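Local structure of fucolectin-related protein (Streptococcus pneumoniae, 2WMF) at residues Tyr45-Gly50 against Pro80-Lys85; Gly52-Asn57 against Glu507-Ala512; Asp263-Ala268 against Ala490-Ser495; Phe299-Val304 against Trp514-Tyr519. The protein probably hydrolyses glycosidic bonds in host blood-group carbohydrate antigens, acting as the catalytic module of a family 98 glycoside hydrolase. All blocks are in the same frame, centred on the assembly; numbering follows the deposited sequence.

How the interactions relate
Three of the four contacts bring the (beta/alpha)8 barrel part of the chain against helices that come later in sequence; interaction 1 lies within the barrel part and joins the loops after its first two strands. Interactions 1 and 2, with centres about 12 Å apart, are joined through the loop after strand 39-45, where Tyr-45 O and Trp-54 N lie 2.8 Å apart, a probable hydrogen bond. Interactions 2 and 4, centres about 9 Å apart, share helix 506-517, and Ala-512 O is hydrogen-bonded to Thr-301 OG1 (2.9 Å). Interaction 3 touches interaction 2 through a hydrogen bond between Glu-508 OE2 and Tyr-267 OH (2.7 Å), and interaction 4 by packing Leu-494 and Met-491 on Trp-514.

Interaction 1 (Tyr45-Gly50 against Pro80-Lys85); sequences YGNDNG and PAKVCK
The backbones of Gly-46 and Lys-82 are joined by a hydrogen bond from Lys-82 N to Gly-46 O (3.0 Å), while Gly-46 CA makes a CA-H...O contact with Pro-80 O at 3.2 Å. The methyl of Ala-81 meets the edge of the Tyr-45 ring and packs on Tyr-45 CB at 3.7 Å. Lys-82 runs alongside Asn-47, and a bend at chi3 (72°) brings its NZ to Asn-47 OD1 at 3.0 Å; Trp-504 O is a second acceptor for this ammonium. Lys-85 crosses Asp-48 at about a right angle, its NZ forming a salt bridge with Asp-48 OD2 at 3.0 Å, on the anti side of that oxygen but tilted 29° out of the carboxylate plane. Val-83 CG2 rests against Asn-47 O. Starting at the end of barrel strand 39-45 and just after strand 74-79, the two segments belong to neighbouring beta-to-alpha loops at the C-terminal end of a (beta/alpha)8 barrel.

Interaction 2 (Gly52-Asn57 against Glu507-Ala512); sequences GLWWGN and EELELA
Leu-509 lays its branched end over one face of the Trp-54 indole, with CD2 3.4 Å from the centroid of the six-membered ring and only 10° off its normal. CG and CD1 spread the same bump toward the outer rim, where Leu-509 CG lies 3.3 Å from Trp-54 CH2. The indole edge is held from another direction: Trp-54 NE1 donates to Glu-508 OE1 at 3.0 Å, the N-H coming to that oxygen from well above the carboxylate plane. Trp-54 and Trp-55 are the first and second residues of a type I' beta turn in the loop after barrel strand 39-45, and the turn presents both indoles to helix 506-517 of the C-terminal part. The two rings pack directly, the CD1 edge of Trp-54 sitting over the centre of the Trp-55 face. Glu-508, CG anti to its backbone nitrogen (chi1 180°), reaches out to the edges of both indoles; its OE2 lies 3.5 Å from Trp-55 CZ2, with ring and carboxylate planes 63° apart. OE2 also bonds to Tyr-267 OH and OE1 to Trp-504 N, so both carboxylate oxygens have firm partners beyond the two segments. One helical turn on, the small methyl of Ala-512 fits against the pyrrole edge of Trp-55, CB to CD1 3.5 Å. Beside it a water fills the step between ring and helix, accepting from Trp-55 NE1 at 3.1 Å and donating to Glu-508 O at 2.9 Å.

Interaction 3 (Asp263-Ala268 against Ala490-Ser495); sequences DMRSYA and AMWALS
With CG beside the backbone nitrogen (chi1 -69°) and a bend at chi3 (-74°), Arg-265 passes over the indole of Trp-492 and delivers its guanidinium to the backbone carbonyls of Met-491 and Leu-494. Arg-265 CB sits over the face of the six-membered ring, 3.6 Å from its centroid, and farther out the guanidinium, tilted 29° to the ring, has CE3 over one face. NH1 donates twice, to Met-491 O at 3.0 Å, in the carbonyl plane on a lone pair, and to Leu-494 O at 3.0 Å; a water links NH2 to the latter oxygen as well. An Asx turn at Asp-263 organises the barrel-side loop before helix 272-283: OD1 takes Arg-265 N on its anti lone pair and Arg-265 NE on its syn lone pair. The NE bond, together with that from Arg-265 NH2 to Asp-263 OD2 (2.8 Å), makes a side-on salt bridge that holds the guanidinium's rotation. Met-491 runs antiparallel to the Arg-265 side chain, CG against CD, and its SD reaches Ala-268 CB at 3.8 Å. Ser-266 OG lies at the indole edge, 3.5 Å from Trp-492 CH2, and bonds to Tyr-252 O, while Trp-492 NE1 bonds to Ser-269 OG.

Interaction 4 (Phe299-Val304 against Trp514-Tyr519); sequences FMTNDV and WISKNY
This is a small, largely polar contact between the C-terminal end of helix 506-517 and a tight beta turn that comes after the last barrel strand and the short helix 295-298, with Ser-516 at its middle. Asn-302 ND2 donates to Ser-516 OG at 3.0 Å along a fairly straight path (161° at the hydrogen), and the hydroxyl oxygen lies in the amide plane. Both groups have further partners in the same helix: Asn-302 ND2 bonds to Asn-513 OD1, and Ser-516 OG bonds to Asn-513 O. The turn, type I' from Thr-301 to Val-304, connects the two short antiparallel strands 300-301 and 304-305 as a beta hairpin, and its backbone is closed by Val-304 N to Thr-301 O at 2.8 Å. With chi1 at 67°, Thr-301 places OG1 between its backbone nitrogen and carbonyl carbon, facing the helix; there it lies 3.4 Å from Ser-516 CB and 3.8 Å from Ile-515 CG2. Its hydrogen bond is to Ala-512 O, one turn earlier in the helix. Val-304 only brushes the helix, CG2 standing 4.4 Å from Ser-516 CB. Lys-517 NZ adds a weak bond to Ser-516 OG.

Interaction 1 (Tyr45-Gly50 against Pro80-Lys85)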
loop_
_atom_site.group_PDB
_atom_site.type_symbol
_atom_site.label_atom_id
_atom_site.label_comp_id
_atom_site.label_asym_id
_atom_site.label_seq_id
_atom_site.Cartn_x
_atom_site.Cartn_y
_atom_site.Cartn_z
ATOM N N TYR A 45 4.222 -15.445 -11.155
ATOM C CA TYR A 45 3.075 -15.735 -12.028
ATOM C C TYR A 45 3.367 -16.957 -12.901
ATOM O O TYR A 45 4.438 -17.056 -13.510
ATOM C CB TYR A 45 2.740 -14.518 -12.901
ATOM C CG TYR A 45 2.329 -13.357 -12.044
ATOM C CD1 TYR A 45 1.012 -13.121 -11.736
ATOM C CD2 TYR A 45 3.285 -12.518 -11.503
ATOM C CE1 TYR A 45 0.651 -12.065 -10.902
ATOM C CE2 TYR A 45 2.940 -11.463 -10.660
ATOM C CZ TYR A 45 1.609 -11.248 -10.362
ATOM O OH TYR A 45 1.246 -10.193 -9.533
ATOM N N GLY A 46 2.396 -17.870 -12.971
ATOM C CA GLY A 46 2.516 -19.062 -13.783
ATOM C C GLY A 46 2.589 -18.785 -15.268
ATOM O O GLY A 46 1.953 -17.880 -15.781
ATOM N N ASN A 47 3.448 -19.530 -15.939
ATOM C CA ASN A 47 3.462 -19.632 -17.400
ATOM C C ASN A 47 3.018 -21.042 -17.769
ATOM O O ASN A 47 3.388 -22.005 -17.110
ATOM C CB ASN A 47 4.883 -19.370 -17.940
ATOM C CG ASN A 47 4.905 -19.053 -19.456
ATOM O OD1 ASN A 47 3.871 -18.779 -20.057
ATOM N ND2 ASN A 47 6.081 -19.069 -20.054
ATOM N N ASP A 48 2.267 -21.176 -18.849
ATOM C CA ASP A 48 1.812 -22.516 -19.309
ATOM C C ASP A 48 2.851 -23.102 -20.266
ATOM O O ASP A 48 2.512 -23.737 -21.281
ATOM C CB ASP A 48 0.416 -22.425 -19.948
ATOM C CG ASP A 48 0.339 -21.447 -21.107
ATOM O OD1 ASP A 48 1.271 -20.638 -21.352
ATOM O OD2 ASP A 48 -0.670 -21.529 -21.835
ATOM N N ASN A 49 4.111 -22.885 -19.923
ATOM C CA ASN A 49 5.272 -23.060 -20.805
ATOM C C ASN A 49 6.597 -22.882 -20.027
ATOM O O ASN A 49 6.630 -22.384 -18.876
ATOM C CB ASN A 49 5.218 -22.015 -21.926
ATOM C CG ASN A 49 6.094 -22.359 -23.095
ATOM O OD1 ASN A 49 6.054 -23.493 -23.598
ATOM N ND2 ASN A 49 6.887 -21.378 -23.567
ATOM N N GLY A 50 7.697 -23.291 -20.647
ATOM C CA GLY A 50 9.022 -22.999 -20.114
ATOM C C GLY A 50 9.199 -23.580 -18.731
ATOM O O GLY A 50 8.761 -24.707 -18.471
ATOM N N PRO A 80 -1.279 -18.489 -10.274
ATOM C CA PRO A 80 -1.167 -19.439 -11.377
ATOM C C PRO A 80 -1.245 -18.778 -12.752
ATOM O O PRO A 80 -0.702 -19.323 -13.712
ATOM C CB PRO A 80 -2.336 -20.413 -11.133
ATOM C CG PRO A 80 -3.346 -19.611 -10.324
ATOM C CD PRO A 80 -2.503 -18.699 -9.467
ATOM N N ALA A 81 -1.899 -17.616 -12.834
ATOM C CA ALA A 81 -1.802 -16.757 -14.035
ATOM C C ALA A 81 -2.055 -17.546 -15.331
ATOM O O ALA A 81 -3.141 -18.074 -15.495
ATOM C CB ALA A 81 -0.449 -16.024 -14.065
ATOM N N LYS A 82 -1.044 -17.701 -16.196
ATOM C CA LYS A 82 -1.280 -18.284 -17.551
ATOM C C LYS A 82 -1.569 -19.790 -17.523
ATOM O O LYS A 82 -2.018 -20.348 -18.514
ATOM C CB LYS A 82 -0.110 -18.020 -18.485
ATOM C CG LYS A 82 0.166 -16.555 -18.773
ATOM C CD LYS A 82 1.395 -16.420 -19.619
ATOM C CE LYS A 82 1.136 -16.877 -21.069
ATOM N NZ LYS A 82 2.418 -16.800 -21.856
ATOM N N VAL A 83 -1.325 -20.427 -16.391
ATOM C CA VAL A 83 -1.673 -21.838 -16.196
ATOM C C VAL A 83 -3.191 -22.018 -16.173
ATOM O O VAL A 83 -3.690 -23.083 -16.533
ATOM C CB VAL A 83 -1.017 -22.384 -14.888
ATOM C CG1 VAL A 83 -1.563 -23.777 -14.512
ATOM C CG2 VAL A 83 0.494 -22.410 -15.055
ATOM N N CYS A 84 -3.926 -20.968 -15.777
ATOM C CA CYS A 84 -5.371 -21.024 -15.713
ATOM C C CYS A 84 -6.001 -21.080 -17.110
ATOM O O CYS A 84 -5.626 -20.312 -18.008
ATOM C CB CYS A 84 -5.962 -19.810 -14.963
ATOM S SG CYS A 84 -5.327 -19.520 -13.284
ATOM N N LYS A 85 -7.041 -21.890 -17.198
ATOM C CA LYS A 85 -7.799 -22.118 -18.440
ATOM C C LYS A 85 -9.286 -22.215 -18.136
ATOM O O LYS A 85 -9.660 -22.851 -17.166
ATOM C CB LYS A 85 -7.355 -23.436 -19.095
ATOM C CG LYS A 85 -5.907 -23.469 -19.572
ATOM C CD LYS A 85 -5.696 -22.337 -20.553
ATOM C CE LYS A 85 -4.461 -22.484 -21.322
ATOM N NZ LYS A 85 -3.313 -22.191 -20.535
#

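Interaction 2 (Gly52-Asn57 against Glu507-Ala512)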
loop_
_atom_site.group_PDB
_atom_site.type_symbol
_atom_site.label_atom_id
_atom_site.label_comp_id
_atom_site.label_asym_id
_atom_site.label_seq_id
_atom_site.Cartn_x
_atom_site.Cartn_y
_atom_site.Cartn_z
ATOM N N GLY A 52 7.629 -22.759 -16.157
ATOM C CA GLY A 52 6.391 -22.537 -15.432
ATOM C C GLY A 52 6.195 -21.170 -14.799
ATOM O O GLY A 52 5.218 -21.003 -14.051
ATOM N N LEU A 53 7.083 -20.199 -15.055
ATOM C CA LEU A 53 6.912 -18.794 -14.529
ATOM C C LEU A 53 7.121 -17.703 -15.592
ATOM O O LEU A 53 7.958 -17.821 -16.489
ATOM C CB LEU A 53 7.845 -18.508 -13.318
ATOM C CG LEU A 53 7.681 -19.383 -12.070
ATOM C CD1 LEU A 53 8.830 -19.084 -11.113
ATOM C CD2 LEU A 53 6.326 -19.157 -11.382
ATOM N N TRP A 54 6.321 -16.652 -15.482
ATOM C CA TRP A 54 6.320 -15.515 -16.411
ATOM C C TRP A 54 7.416 -14.513 -16.027
ATOM O O TRP A 54 8.008 -14.591 -14.941
ATOM C CB TRP A 54 4.927 -14.892 -16.413
ATOM C CG TRP A 54 4.640 -13.942 -17.548
ATOM C CD1 TRP A 54 4.256 -12.639 -17.436
ATOM C CD2 TRP A 54 4.698 -14.226 -18.947
ATOM N NE1 TRP A 54 4.053 -12.084 -18.686
ATOM C CE2 TRP A 54 4.333 -13.031 -19.634
ATOM C CE3 TRP A 54 5.031 -15.357 -19.687
ATOM C CZ2 TRP A 54 4.286 -12.956 -21.021
ATOM C CZ3 TRP A 54 4.992 -15.272 -21.086
ATOM C CH2 TRP A 54 4.635 -14.079 -21.727
ATOM N N TRP A 55 7.721 -13.588 -16.931
ATOM C CA TRP A 55 8.659 -12.475 -16.678
ATOM C C TRP A 55 10.106 -12.913 -16.427
ATOM O O TRP A 55 10.929 -12.157 -15.929
ATOM C CB TRP A 55 8.112 -11.567 -15.542
ATOM C CG TRP A 55 7.037 -10.625 -16.032
ATOM C CD1 TRP A 55 7.082 -9.880 -17.173
ATOM C CD2 TRP A 55 5.750 -10.400 -15.455
ATOM N NE1 TRP A 55 5.928 -9.152 -17.306
ATOM C CE2 TRP A 55 5.078 -9.485 -16.279
ATOM C CE3 TRP A 55 5.099 -10.875 -14.308
ATOM C CZ2 TRP A 55 3.821 -9.007 -15.970
ATOM C CZ3 TRP A 55 3.818 -10.428 -14.036
ATOM C CH2 TRP A 55 3.209 -9.493 -14.854
ATOM N N GLY A 56 10.435 -14.134 -16.850
ATOM C CA GLY A 56 11.803 -14.616 -16.755
ATOM C C GLY A 56 12.302 -14.896 -15.349
ATOM O O GLY A 56 13.496 -15.038 -15.132
ATOM N N ASN A 57 11.382 -14.971 -14.393
ATOM C CA ASN A 57 11.760 -15.108 -13.008
ATOM C C ASN A 57 11.798 -16.567 -12.557
ATOM O O ASN A 57 11.233 -17.468 -13.194
ATOM C CB ASN A 57 10.766 -14.282 -12.158
ATOM C CG ASN A 57 10.907 -12.774 -12.379
ATOM O OD1 ASN A 57 11.983 -12.305 -12.739
ATOM N ND2 ASN A 57 9.843 -12.008 -12.101
ATOM N N GLU A 507 5.183 -9.540 -26.584
ATOM C CA GLU A 507 5.465 -8.113 -26.495
ATOM C C GLU A 507 5.695 -7.695 -25.043
ATOM O O GLU A 507 6.536 -6.834 -24.771
ATOM C CB GLU A 507 4.344 -7.256 -27.109
ATOM C CG GLU A 507 4.233 -7.395 -28.636
ATOM C CD GLU A 507 3.390 -8.571 -29.120
ATOM O OE1 GLU A 507 2.912 -9.469 -28.330
ATOM O OE2 GLU A 507 3.194 -8.594 -30.377
ATOM N N GLU A 508 4.939 -8.312 -24.133
ATOM C CA GLU A 508 5.089 -8.002 -22.708
ATOM C C GLU A 508 6.451 -8.478 -22.243
ATOM O O GLU A 508 7.155 -7.791 -21.442
ATOM C CB GLU A 508 3.943 -8.575 -21.853
ATOM C CG GLU A 508 4.153 -8.224 -20.356
ATOM C CD GLU A 508 2.952 -8.511 -19.505
ATOM O OE1 GLU A 508 2.498 -9.676 -19.520
ATOM O OE2 GLU A 508 2.454 -7.587 -18.817
ATOM N N LEU A 509 6.854 -9.664 -22.703
ATOM C CA LEU A 509 8.205 -10.148 -22.371
ATOM C C LEU A 509 9.315 -9.250 -22.938
ATOM O O LEU A 509 10.303 -9.028 -22.268
ATOM C CB LEU A 509 8.401 -11.583 -22.811
ATOM C CG LEU A 509 7.546 -12.641 -22.163
ATOM C CD1 LEU A 509 7.927 -14.009 -22.772
ATOM C CD2 LEU A 509 7.726 -12.629 -20.610
ATOM N N GLU A 510 9.126 -8.699 -24.146
ATOM C CA GLU A 510 10.085 -7.731 -24.710
ATOM C C GLU A 510 10.274 -6.544 -23.790
ATOM O O GLU A 510 11.424 -6.123 -23.500
ATOM C CB GLU A 510 9.716 -7.266 -26.153
ATOM C CG GLU A 510 10.623 -6.090 -26.639
ATOM C CD GLU A 510 10.177 -5.400 -27.945
ATOM O OE1 GLU A 510 10.769 -4.332 -28.273
ATOM O OE2 GLU A 510 9.227 -5.890 -28.609
ATOM N N LEU A 511 9.148 -5.995 -23.301
ATOM C CA LEU A 511 9.214 -4.888 -22.348
ATOM C C LEU A 511 9.979 -5.293 -21.081
ATOM O O LEU A 511 10.835 -4.552 -20.598
ATOM C CB LEU A 511 7.814 -4.382 -21.979
ATOM C CG LEU A 511 7.725 -3.213 -21.010
ATOM C CD1 LEU A 511 8.590 -2.006 -21.490
ATOM C CD2 LEU A 511 6.248 -2.806 -20.725
ATOM N N ALA A 512 9.665 -6.498 -20.590
ATOM C CA ALA A 512 10.318 -7.031 -19.346
ATOM C C ALA A 512 11.850 -7.194 -19.581
ATOM O O ALA A 512 12.684 -6.924 -18.699
ATOM C CB ALA A 512 9.683 -8.352 -18.916
HETATM O O HOH W 1 6.626 -6.606 -18.834
#

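Interaction 3 (Asp263-Ala268 against Ala490-Ser495)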
loop_
_atom_site.group_PDB
_atom_site.type_symbol
_atom_site.label_atom_id
_atom_site.label_comp_id
_atom_site.label_asym_id
_atom_site.label_seq_id
_atom_site.Cartn_x
_atom_site.Cartn_y
_atom_site.Cartn_z
ATOM N N ASP A 263 -0.151 2.569 -23.016
ATOM C CA ASP A 263 0.128 1.169 -23.309
ATOM C C ASP A 263 0.736 0.502 -22.066
ATOM O O ASP A 263 0.649 1.093 -20.968
ATOM C CB ASP A 263 0.917 0.941 -24.641
ATOM C CG ASP A 263 2.305 1.554 -24.677
ATOM O OD1 ASP A 263 3.025 1.557 -23.644
ATOM O OD2 ASP A 263 2.688 2.040 -25.786
ATOM N N MET A 264 1.267 -0.717 -22.193
ATOM C CA MET A 264 1.808 -1.414 -21.010
ATOM C C MET A 264 2.889 -0.589 -20.324
ATOM O O MET A 264 3.090 -0.726 -19.119
ATOM C CB MET A 264 2.356 -2.816 -21.335
ATOM C CG MET A 264 1.285 -3.821 -21.654
ATOM S SD MET A 264 1.907 -5.490 -21.866
ATOM C CE MET A 264 2.592 -5.299 -23.526
ATOM N N ARG A 265 3.573 0.286 -21.062
ATOM C CA ARG A 265 4.584 1.120 -20.431
ATOM C C ARG A 265 3.980 1.996 -19.296
ATOM O O ARG A 265 4.689 2.436 -18.382
ATOM C CB ARG A 265 5.294 1.933 -21.495
ATOM C CG ARG A 265 6.146 1.090 -22.376
ATOM C CD ARG A 265 6.805 1.874 -23.482
ATOM N NE ARG A 265 5.838 2.231 -24.516
ATOM C CZ ARG A 265 6.171 2.670 -25.738
ATOM N NH1 ARG A 265 7.432 2.891 -26.043
ATOM N NH2 ARG A 265 5.223 2.912 -26.633
ATOM N N SER A 266 2.682 2.262 -19.371
ATOM C CA SER A 266 1.978 2.997 -18.320
ATOM C C SER A 266 2.080 2.313 -16.963
ATOM O O SER A 266 2.191 2.986 -15.922
ATOM C CB SER A 266 0.510 3.266 -18.720
ATOM O OG SER A 266 0.406 3.990 -19.952
ATOM N N TYR A 267 2.062 0.978 -16.924
ATOM C CA TYR A 267 2.160 0.338 -15.602
ATOM C C TYR A 267 3.575 0.394 -15.024
ATOM O O TYR A 267 3.799 0.048 -13.849
ATOM C CB TYR A 267 1.592 -1.081 -15.583
ATOM C CG TYR A 267 2.283 -2.174 -16.369
ATOM C CD1 TYR A 267 3.646 -2.449 -16.222
ATOM C CD2 TYR A 267 1.520 -3.066 -17.165
ATOM C CE1 TYR A 267 4.247 -3.517 -16.924
ATOM C CE2 TYR A 267 2.117 -4.143 -17.851
ATOM C CZ TYR A 267 3.470 -4.370 -17.743
ATOM O OH TYR A 267 4.030 -5.469 -18.386
ATOM N N ALA A 268 4.537 0.847 -15.850
ATOM C CA ALA A 268 5.917 1.057 -15.427
ATOM C C ALA A 268 6.255 2.546 -15.269
ATOM O O ALA A 268 7.432 2.933 -15.217
ATOM C CB ALA A 268 6.903 0.326 -16.421
ATOM N N ALA A 490 13.117 7.430 -21.733
ATOM C CA ALA A 490 13.725 6.431 -22.625
ATOM C C ALA A 490 12.741 5.295 -22.974
ATOM O O ALA A 490 12.608 4.885 -24.131
ATOM C CB ALA A 490 15.004 5.873 -22.044
ATOM N N MET A 491 12.026 4.800 -21.962
ATOM C CA MET A 491 11.125 3.698 -22.181
ATOM C C MET A 491 10.006 4.133 -23.154
ATOM O O MET A 491 9.611 3.381 -24.084
ATOM C CB MET A 491 10.533 3.244 -20.832
ATOM C CG MET A 491 9.506 2.129 -20.958
ATOM S SD MET A 491 8.876 1.623 -19.345
ATOM C CE MET A 491 8.213 3.215 -18.780
ATOM N N TRP A 492 9.513 5.360 -22.965
ATOM C CA TRP A 492 8.424 5.885 -23.803
ATOM C C TRP A 492 8.870 6.186 -25.216
ATOM O O TRP A 492 8.008 6.287 -26.086
ATOM C CB TRP A 492 7.749 7.093 -23.142
ATOM C CG TRP A 492 6.789 6.666 -22.066
ATOM C CD1 TRP A 492 6.961 6.732 -20.707
ATOM C CD2 TRP A 492 5.534 6.009 -22.283
ATOM N NE1 TRP A 492 5.864 6.183 -20.071
ATOM C CE2 TRP A 492 4.979 5.732 -21.021
ATOM C CE3 TRP A 492 4.820 5.648 -23.430
ATOM C CZ2 TRP A 492 3.769 5.086 -20.874
ATOM C CZ3 TRP A 492 3.619 5.009 -23.283
ATOM C CH2 TRP A 492 3.078 4.768 -22.000
ATOM N N ALA A 493 10.182 6.334 -25.428
ATOM C CA ALA A 493 10.757 6.622 -26.761
ATOM C C ALA A 493 10.933 5.396 -27.654
ATOM O O ALA A 493 11.184 5.537 -28.850
ATOM C CB ALA A 493 12.091 7.453 -26.627
ATOM N N LEU A 494 10.778 4.199 -27.100
ATOM C CA LEU A 494 11.040 2.976 -27.837
ATOM C C LEU A 494 10.011 2.773 -28.934
ATOM O O LEU A 494 8.836 3.061 -28.732
ATOM C CB LEU A 494 10.948 1.755 -26.893
ATOM C CG LEU A 494 11.853 1.685 -25.669
ATOM C CD1 LEU A 494 11.547 0.367 -24.881
ATOM C CD2 LEU A 494 13.291 1.721 -26.097
ATOM N N SER A 495 10.453 2.222 -30.057
ATOM C CA SER A 495 9.549 1.733 -31.089
ATOM C C SER A 495 8.953 0.392 -30.686
ATOM O O SER A 495 9.583 -0.375 -29.954
ATOM C CB SER A 495 10.343 1.539 -32.393
ATOM O OG SER A 495 10.817 2.761 -32.897
HETATM O O HOH W 2 6.160 2.557 -29.486
#

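Interaction 4 (Phe299-Val304 against Trp514-Tyr519)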
loop_
_atom_site.group_PDB
_atom_site.type_symbol
_atom_site.label_atom_id
_atom_site.label_comp_id
_atom_site.label_asym_id
_atom_site.label_seq_id
_atom_site.Cartn_x
_atom_site.Cartn_y
_atom_site.Cartn_z
ATOM N N PHE A 299 8.567 -5.348 -8.967
ATOM C CA PHE A 299 9.352 -6.410 -8.333
ATOM C C PHE A 299 10.606 -6.795 -9.086
ATOM O O PHE A 299 11.695 -6.419 -8.683
ATOM C CB PHE A 299 8.459 -7.634 -8.025
ATOM C CG PHE A 299 9.164 -8.755 -7.292
ATOM C CD1 PHE A 299 10.135 -8.494 -6.289
ATOM C CD2 PHE A 299 8.837 -10.076 -7.583
ATOM C CE1 PHE A 299 10.765 -9.535 -5.623
ATOM C CE2 PHE A 299 9.464 -11.121 -6.928
ATOM C CZ PHE A 299 10.428 -10.846 -5.941
ATOM N N MET A 300 10.459 -7.480 -10.229
ATOM C CA MET A 300 11.627 -8.174 -10.828
ATOM C C MET A 300 11.256 -8.637 -12.251
ATOM O O MET A 300 10.142 -9.054 -12.500
ATOM C CB MET A 300 11.984 -9.388 -9.942
ATOM C CG MET A 300 13.291 -9.998 -10.096
ATOM S SD MET A 300 13.606 -11.241 -8.775
ATOM C CE MET A 300 12.408 -12.501 -9.128
ATOM N N THR A 301 12.233 -8.579 -13.156
ATOM C CA THR A 301 12.170 -9.306 -14.415
ATOM C C THR A 301 13.539 -9.961 -14.612
ATOM O O THR A 301 14.605 -9.403 -14.243
ATOM C CB THR A 301 11.802 -8.424 -15.649
ATOM O OG1 THR A 301 12.858 -7.499 -15.907
ATOM C CG2 THR A 301 10.378 -7.690 -15.423
ATOM N N ASN A 302 13.502 -11.147 -15.183
ATOM C CA ASN A 302 14.724 -11.944 -15.446
ATOM C C ASN A 302 15.607 -12.079 -14.188
ATOM O O ASN A 302 16.855 -12.089 -14.251
ATOM C CB ASN A 302 15.498 -11.335 -16.618
ATOM C CG ASN A 302 14.732 -11.426 -17.905
ATOM O OD1 ASN A 302 13.958 -12.373 -18.113
ATOM N ND2 ASN A 302 14.896 -10.421 -18.766
ATOM N N ASP A 303 14.926 -12.221 -13.040
ATOM C CA ASP A 303 15.553 -12.301 -11.720
ATOM C C ASP A 303 16.420 -11.097 -11.324
ATOM O O ASP A 303 17.215 -11.158 -10.392
ATOM C CB ASP A 303 16.349 -13.624 -11.603
ATOM C CG ASP A 303 15.466 -14.833 -11.289
ATOM O OD1 ASP A 303 14.294 -14.664 -10.903
ATOM O OD2 ASP A 303 15.961 -15.983 -11.402
ATOM N N VAL A 304 16.187 -9.962 -11.996
ATOM C CA VAL A 304 16.832 -8.700 -11.679
ATOM C C VAL A 304 15.823 -7.756 -11.009
ATOM O O VAL A 304 14.872 -7.303 -11.656
ATOM C CB VAL A 304 17.357 -8.005 -12.939
ATOM C CG1 VAL A 304 18.099 -6.689 -12.585
ATOM C CG2 VAL A 304 18.287 -8.988 -13.713
ATOM N N TRP A 514 13.690 -5.503 -21.817
ATOM C CA TRP A 514 14.239 -4.160 -21.883
ATOM C C TRP A 514 14.445 -3.618 -20.458
ATOM O O TRP A 514 15.472 -2.984 -20.140
ATOM C CB TRP A 514 13.298 -3.249 -22.702
ATOM C CG TRP A 514 13.867 -1.889 -22.904
ATOM C CD1 TRP A 514 14.676 -1.498 -23.945
ATOM C CD2 TRP A 514 13.736 -0.760 -22.045
ATOM N NE1 TRP A 514 15.050 -0.198 -23.794
ATOM C CE2 TRP A 514 14.492 0.300 -22.642
ATOM C CE3 TRP A 514 13.050 -0.512 -20.838
ATOM C CZ2 TRP A 514 14.595 1.547 -22.069
ATOM C CZ3 TRP A 514 13.177 0.741 -20.263
ATOM C CH2 TRP A 514 13.941 1.760 -20.880
ATOM N N ILE A 515 13.448 -3.819 -19.607
ATOM C CA ILE A 515 13.537 -3.364 -18.211
ATOM C C ILE A 515 14.775 -3.944 -17.549
ATOM O O ILE A 515 15.508 -3.234 -16.856
ATOM C CB ILE A 515 12.214 -3.716 -17.419
ATOM C CG1 ILE A 515 11.110 -2.707 -17.803
ATOM C CG2 ILE A 515 12.454 -3.714 -15.888
ATOM C CD1 ILE A 515 9.657 -3.103 -17.279
ATOM N N SER A 516 15.000 -5.229 -17.723
ATOM C CA SER A 516 16.122 -5.888 -17.030
ATOM C C SER A 516 17.504 -5.411 -17.475
ATOM O O SER A 516 18.482 -5.598 -16.747
ATOM C CB SER A 516 16.051 -7.419 -17.165
ATOM O OG SER A 516 16.388 -7.858 -18.482
ATOM N N LYS A 517 17.577 -4.805 -18.669
ATOM C CA LYS A 517 18.838 -4.336 -19.217
ATOM C C LYS A 517 19.005 -2.829 -19.281
ATOM O O LYS A 517 20.126 -2.320 -19.552
ATOM C CB LYS A 517 19.010 -4.915 -20.606
ATOM C CG LYS A 517 18.994 -6.433 -20.672
ATOM C CD LYS A 517 20.311 -6.999 -20.157
ATOM C CE LYS A 517 20.375 -8.521 -20.285
ATOM N NZ LYS A 517 19.154 -9.214 -19.699
ATOM N N ASN A 518 17.924 -2.083 -19.055
ATOM C CA ASN A 518 17.977 -0.616 -19.159
ATOM C C ASN A 518 17.558 -0.065 -17.800
ATOM O O ASN A 518 18.416 0.221 -16.959
ATOM C CB ASN A 518 17.085 -0.116 -20.282
ATOM C CG ASN A 518 17.602 -0.512 -21.652
ATOM O OD1 ASN A 518 18.223 0.322 -22.324
ATOM N ND2 ASN A 518 17.371 -1.755 -22.057
ATOM N N TYR A 519 16.259 0.074 -17.591
ATOM C CA TYR A 519 15.747 0.610 -16.324
ATOM C C TYR A 519 16.426 0.039 -15.079
ATOM O O TYR A 519 16.884 0.800 -14.208
ATOM C CB TYR A 519 14.223 0.421 -16.296
ATOM C CG TYR A 519 13.563 0.694 -14.954
ATOM C CD1 TYR A 519 13.760 1.900 -14.310
ATOM C CD2 TYR A 519 12.631 -0.177 -14.428
ATOM C CE1 TYR A 519 13.133 2.200 -13.086
ATOM C CE2 TYR A 519 12.007 0.108 -13.211
ATOM C CZ TYR A 519 12.260 1.289 -12.530
ATOM O OH TYR A 519 11.636 1.581 -11.319
#